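Local coordinates for protein lactococcal phage P2 ORF15 (Lactococcus phage p2, PDB 2WZP) that probably serves as the distal tail (Dit) protein, a structural component of the baseplate at the tip of the phage tail, at residues R31-I35 with V46-N51; L93-G97 with G150-E154. All coordinates share one frame; numbering follows the deposited sequence.

Interaction 1 (R31-I35 with V46-N51)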
loop_
_atom_site.group_PDB
_atom_site.type_symbol
_atom_site.label_atom_id
_atom_site.label_comp_id
_atom_site.label_asym_id
_atom_site.label_seq_id
_atom_site.Cartn_x
_atom_site.Cartn_y
_atom_site.Cartn_z
ATOM N N ARG M 31 29.132 18.681 -9.619
ATOM C CA ARG M 31 29.420 17.592 -10.523
ATOM C C ARG M 31 28.916 17.934 -11.945
ATOM O O ARG M 31 27.901 18.614 -12.082
ATOM C CB ARG M 31 28.726 16.366 -9.900
ATOM C CG ARG M 31 28.597 15.112 -10.699
ATOM C CD ARG M 31 27.460 15.192 -11.701
ATOM N NE ARG M 31 26.109 15.219 -11.134
ATOM C CZ ARG M 31 25.154 16.083 -11.481
ATOM N NH1 ARG M 31 25.421 17.086 -12.308
ATOM N NH2 ARG M 31 23.932 15.964 -10.981
ATOM N N GLN M 32 29.626 17.469 -12.996
ATOM C CA GLN M 32 29.290 17.711 -14.405
ATOM C C GLN M 32 29.263 16.403 -15.160
ATOM O O GLN M 32 30.194 15.605 -15.031
ATOM C CB GLN M 32 30.330 18.640 -15.090
ATOM C CG GLN M 32 30.580 20.001 -14.433
ATOM C CD GLN M 32 29.467 20.972 -14.710
ATOM O OE1 GLN M 32 29.370 21.533 -15.792
ATOM N NE2 GLN M 32 28.595 21.184 -13.740
ATOM N N TYR M 33 28.223 16.202 -15.983
ATOM C CA TYR M 33 28.083 15.032 -16.844
ATOM C C TYR M 33 28.021 15.499 -18.280
ATOM O O TYR M 33 27.397 16.515 -18.567
ATOM C CB TYR M 33 26.802 14.232 -16.543
ATOM C CG TYR M 33 26.814 13.424 -15.266
ATOM C CD1 TYR M 33 27.811 12.482 -15.021
ATOM C CD2 TYR M 33 25.759 13.502 -14.364
ATOM C CE1 TYR M 33 27.805 11.709 -13.861
ATOM C CE2 TYR M 33 25.723 12.705 -13.217
ATOM C CZ TYR M 33 26.763 11.834 -12.956
ATOM O OH TYR M 33 26.721 11.049 -11.832
ATOM N N LYS M 34 28.630 14.748 -19.195
ATOM C CA LYS M 34 28.575 15.071 -20.625
ATOM C C LYS M 34 28.488 13.778 -21.402
ATOM O O LYS M 34 29.064 12.783 -20.976
ATOM C CB LYS M 34 29.830 15.854 -21.073
ATOM C CG LYS M 34 29.880 17.268 -20.568
ATOM C CD LYS M 34 31.185 17.923 -20.906
ATOM C CE LYS M 34 31.208 19.389 -20.534
ATOM N NZ LYS M 34 31.124 19.586 -19.070
ATOM N N ILE M 35 27.782 13.780 -22.529
ATOM C CA ILE M 35 27.701 12.620 -23.409
ATOM C C ILE M 35 28.526 12.964 -24.653
ATOM O O ILE M 35 28.263 13.982 -25.287
ATOM C CB ILE M 35 26.227 12.225 -23.723
ATOM C CG1 ILE M 35 25.548 11.529 -22.506
ATOM C CG2 ILE M 35 26.084 11.384 -25.015
ATOM C CD1 ILE M 35 26.110 10.123 -22.046
ATOM N N VAL M 46 29.306 16.842 -28.323
ATOM C CA VAL M 46 29.182 16.840 -26.871
ATOM C C VAL M 46 27.863 17.413 -26.436
ATOM O O VAL M 46 27.528 18.550 -26.767
ATOM C CB VAL M 46 30.371 17.554 -26.158
ATOM C CG1 VAL M 46 30.330 17.318 -24.646
ATOM C CG2 VAL M 46 31.723 17.118 -26.732
ATOM N N TRP M 47 27.122 16.637 -25.655
ATOM C CA TRP M 47 25.864 17.069 -25.093
ATOM C C TRP M 47 26.157 17.378 -23.660
ATOM O O TRP M 47 26.605 16.482 -22.963
ATOM C CB TRP M 47 24.847 15.934 -25.177
ATOM C CG TRP M 47 24.293 15.739 -26.550
ATOM C CD1 TRP M 47 24.822 14.974 -27.546
ATOM C CD2 TRP M 47 23.115 16.355 -27.092
ATOM N NE1 TRP M 47 24.032 15.050 -28.667
ATOM C CE2 TRP M 47 22.974 15.889 -28.418
ATOM C CE3 TRP M 47 22.141 17.234 -26.572
ATOM C CZ2 TRP M 47 21.902 16.276 -29.240
ATOM C CZ3 TRP M 47 21.079 17.618 -27.385
ATOM C CH2 TRP M 47 20.960 17.135 -28.698
ATOM N N ASP M 48 25.973 18.641 -23.214
ATOM C CA ASP M 48 26.178 18.976 -21.795
ATOM C C ASP M 48 24.916 18.526 -21.044
ATOM O O ASP M 48 23.910 19.245 -21.046
ATOM C CB ASP M 48 26.429 20.480 -21.571
ATOM C CG ASP M 48 26.816 20.849 -20.143
ATOM O OD1 ASP M 48 27.471 21.891 -19.955
ATOM O OD2 ASP M 48 26.488 20.085 -19.220
ATOM N N VAL M 49 24.972 17.353 -20.395
ATOM C CA VAL M 49 23.796 16.839 -19.688
ATOM C C VAL M 49 23.639 17.318 -18.229
ATOM O O VAL M 49 22.938 16.714 -17.417
ATOM C CB VAL M 49 23.486 15.339 -19.965
ATOM C CG1 VAL M 49 23.284 15.105 -21.474
ATOM C CG2 VAL M 49 24.567 14.427 -19.400
ATOM N N THR M 50 24.262 18.456 -17.932
ATOM C CA THR M 50 24.200 19.108 -16.629
ATOM C C THR M 50 23.618 20.513 -16.812
ATOM O O THR M 50 22.751 20.918 -16.041
ATOM C CB THR M 50 25.587 19.083 -15.950
ATOM O OG1 THR M 50 25.982 17.726 -15.793
ATOM C CG2 THR M 50 25.580 19.717 -14.588
ATOM N N ASN M 51 24.055 21.221 -17.867
ATOM C CA ASN M 51 23.668 22.601 -18.151
ATOM C C ASN M 51 22.952 22.854 -19.479
ATOM O O ASN M 51 22.498 23.978 -19.703
ATOM C CB ASN M 51 24.897 23.504 -18.048
ATOM C CG ASN M 51 25.685 23.302 -16.783
ATOM O OD1 ASN M 51 25.198 23.511 -15.663
ATOM N ND2 ASN M 51 26.911 22.837 -16.944
HETATM O O HOH W 1 28.557 19.174 -17.993
#
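With chi1 at -60°, T50 holds OG1 beside its own backbone nitrogen, facing the main chain of Y33, while its methyl CG2, anti to that nitrogen, is carried toward R31 and Q32. The hydroxyl thus stands in for a main-chain acceptor: Y33 N donates to T50 OG1 over 2.7 Å, nearly straight. T50 CG2 meets the R31 guanidinium at its edge, 3.5 Å from R31 NH1, while one guanidinium face lies against Y33 CD2. R31 forms a salt bridge, and the Y33 hydroxyl a hydrogen bond, with E144 of a second copy of the protein. A bend at chi2 (-76°) brings Q32 OE1 to where N51 ND2 donates to it over 3.0 Å in a bent bond, the two amides almost coplanar. N51 ND2 also donates to the syn side of D48 OD1. Two backbone donors grip D48 OD2 from one face of the carboxylate, T50 N on the anti side and N51 N from above the plane. A water accepting from K34 NZ at 2.8 Å lies within hydrogen-bonding distance of D48 OD2 and Y33 O. I35 and W47 exchange two backbone bonds. The whole is a β hairpin whose second strand runs into an Asx turn built on D48.

Interaction 2 (L93-G97 with G150-E154); sequences LETFG and GTFSE
T95 and F152 lie side by side and point the same way, and the threonine hydroxyl ties its side chain to the F152 backbone. T95 chi1 of 77° puts OG1 between its own backbone nitrogen and carbonyl carbon, where it accepts from F152 N over 2.8 Å in a nearly straight bond. The same OG1 lies in the plane of the F152 ring, at its edge and 3.6 Å from F152 CD2, and T95 CG2 rests against F152 CB. One residue along, the T151 methyl lies against the backbone, T151 CG2 3.4 Å from T95 O and also close to G97 O. On the face of the sheet away from L93 and E154, the E94 chain, extended beyond CG, runs past S153, with E94 CG 3.7 Å from S153 OG. The backbones fix this arrangement. T95 N donates to F152 O at 2.9 Å, and L93 and E154 form an antiparallel hydrogen-bonded pair, E154 N reaching L93 O at 2.7 Å and L93 N returning the bond to E154 O. N103, from helix 100-115, bonds both T95 OG1 and G97 N, tying the strand end to the helix that follows it. M107 of that helix packs on F152 and E154, F110 on L93, and Y146 meets the F152 ring edge-to-face. Strand 54-57 flanks strand 89-95 on its other side, where R55 makes a cation-pi contact with F96.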
loop_
_atom_site.group_PDB
_atom_site.type_symbol
_atom_site.label_atom_id
_atom_site.label_comp_id
_atom_site.label_asym_id
_atom_site.label_seq_id
_atom_site.Cartn_x
_atom_site.Cartn_y
_atom_site.Cartn_z
ATOM N N LEU M 93 15.791 11.623 -17.709
ATOM C CA LEU M 93 16.145 12.432 -18.876
ATOM C C LEU M 93 15.067 13.500 -19.012
ATOM O O LEU M 93 13.876 13.195 -19.137
ATOM C CB LEU M 93 16.292 11.518 -20.128
ATOM C CG LEU M 93 16.361 12.111 -21.553
ATOM C CD1 LEU M 93 17.724 12.630 -21.852
ATOM C CD2 LEU M 93 16.151 11.041 -22.572
ATOM N N GLU M 94 15.481 14.743 -18.847
ATOM C CA GLU M 94 14.606 15.898 -18.890
ATOM C C GLU M 94 15.041 16.873 -19.982
ATOM O O GLU M 94 16.256 17.063 -20.194
ATOM C CB GLU M 94 14.595 16.568 -17.518
ATOM C CG GLU M 94 13.563 15.960 -16.579
ATOM C CD GLU M 94 13.325 16.695 -15.273
ATOM O OE1 GLU M 94 13.492 17.937 -15.230
ATOM O OE2 GLU M 94 12.938 16.023 -14.290
ATOM N N THR M 95 14.054 17.459 -20.705
ATOM C CA THR M 95 14.333 18.450 -21.772
ATOM C C THR M 95 13.905 19.860 -21.381
ATOM O O THR M 95 13.002 20.028 -20.555
ATOM C CB THR M 95 13.890 18.014 -23.166
ATOM O OG1 THR M 95 12.472 18.148 -23.308
ATOM C CG2 THR M 95 14.385 16.604 -23.545
ATOM N N PHE M 96 14.618 20.876 -21.909
ATOM C CA PHE M 96 14.406 22.289 -21.574
ATOM C C PHE M 96 14.217 23.183 -22.815
ATOM O O PHE M 96 14.664 24.329 -22.838
ATOM C CB PHE M 96 15.497 22.787 -20.588
ATOM C CG PHE M 96 15.594 21.930 -19.340
ATOM C CD1 PHE M 96 14.957 22.306 -18.159
ATOM C CD2 PHE M 96 16.297 20.729 -19.351
ATOM C CE1 PHE M 96 15.012 21.486 -17.015
ATOM C CE2 PHE M 96 16.320 19.899 -18.220
ATOM C CZ PHE M 96 15.693 20.288 -17.052
ATOM N N GLY M 97 13.537 22.649 -23.824
ATOM C CA GLY M 97 13.185 23.399 -25.025
ATOM C C GLY M 97 12.081 24.383 -24.702
ATOM O O GLY M 97 11.295 24.155 -23.775
ATOM N N GLY M 150 5.977 21.718 -23.622
ATOM C CA GLY M 150 6.143 20.355 -24.106
ATOM C C GLY M 150 7.466 19.693 -23.765
ATOM O O GLY M 150 7.963 18.868 -24.529
ATOM N N THR M 151 8.032 20.024 -22.607
ATOM C CA THR M 151 9.279 19.461 -22.116
ATOM C C THR M 151 9.118 17.975 -21.781
ATOM O O THR M 151 8.057 17.540 -21.324
ATOM C CB THR M 151 9.771 20.250 -20.911
ATOM O OG1 THR M 151 8.759 20.233 -19.906
ATOM C CG2 THR M 151 10.150 21.676 -21.266
ATOM N N PHE M 152 10.184 17.205 -21.997
ATOM C CA PHE M 152 10.163 15.780 -21.728
ATOM C C PHE M 152 10.711 15.447 -20.355
ATOM O O PHE M 152 11.559 16.167 -19.838
ATOM C CB PHE M 152 10.921 15.028 -22.828
ATOM C CG PHE M 152 10.155 14.918 -24.129
ATOM C CD1 PHE M 152 9.319 13.834 -24.374
ATOM C CD2 PHE M 152 10.282 15.893 -25.114
ATOM C CE1 PHE M 152 8.647 13.713 -25.596
ATOM C CE2 PHE M 152 9.583 15.790 -26.320
ATOM C CZ PHE M 152 8.758 14.712 -26.549
ATOM N N SER M 153 10.160 14.394 -19.743
ATOM C CA SER M 153 10.572 13.792 -18.473
ATOM C C SER M 153 10.494 12.279 -18.719
ATOM O O SER M 153 9.400 11.688 -18.682
ATOM C CB SER M 153 9.679 14.229 -17.311
ATOM O OG SER M 153 10.393 14.043 -16.095
ATOM N N GLU M 154 11.636 11.688 -19.106
ATOM C CA GLU M 154 11.744 10.277 -19.486
ATOM C C GLU M 154 12.801 9.521 -18.671
ATOM O O GLU M 154 13.411 10.093 -17.757
ATOM C CB GLU M 154 12.049 10.173 -21.009
ATOM C CG GLU M 154 11.041 10.837 -21.942
ATOM C CD GLU M 154 9.559 10.479 -21.830
ATOM O OE1 GLU M 154 8.729 11.301 -22.275
ATOM O OE2 GLU M 154 9.219 9.401 -21.293
HETATM O O HOH W 2 11.431 18.857 -17.887
#

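In the fold
Both contacts belong to the same antiparallel sheet of the N-terminal domain, and both segments of interaction 1 precede those of interaction 2 in the sequence. Their centres are 15 Å apart, and their nearest atoms about 6 Å. Interaction 1 joins neighbouring strands in a local hairpin; interaction 2 pairs strands 89-95 and 153-163 across an intervening helix and two strands. In the sheet order, strands 120-125 and 130-140 lie between the two pairs. Strands 46-48 and 54-57 are the outermost of the sheet, yet V49 bonds F56 through the backbone, while R55 bonds E94. The two ends of the sheet therefore come together, with helix 100-115 packing against both contacts, its F110 touching V49, W47 and L93.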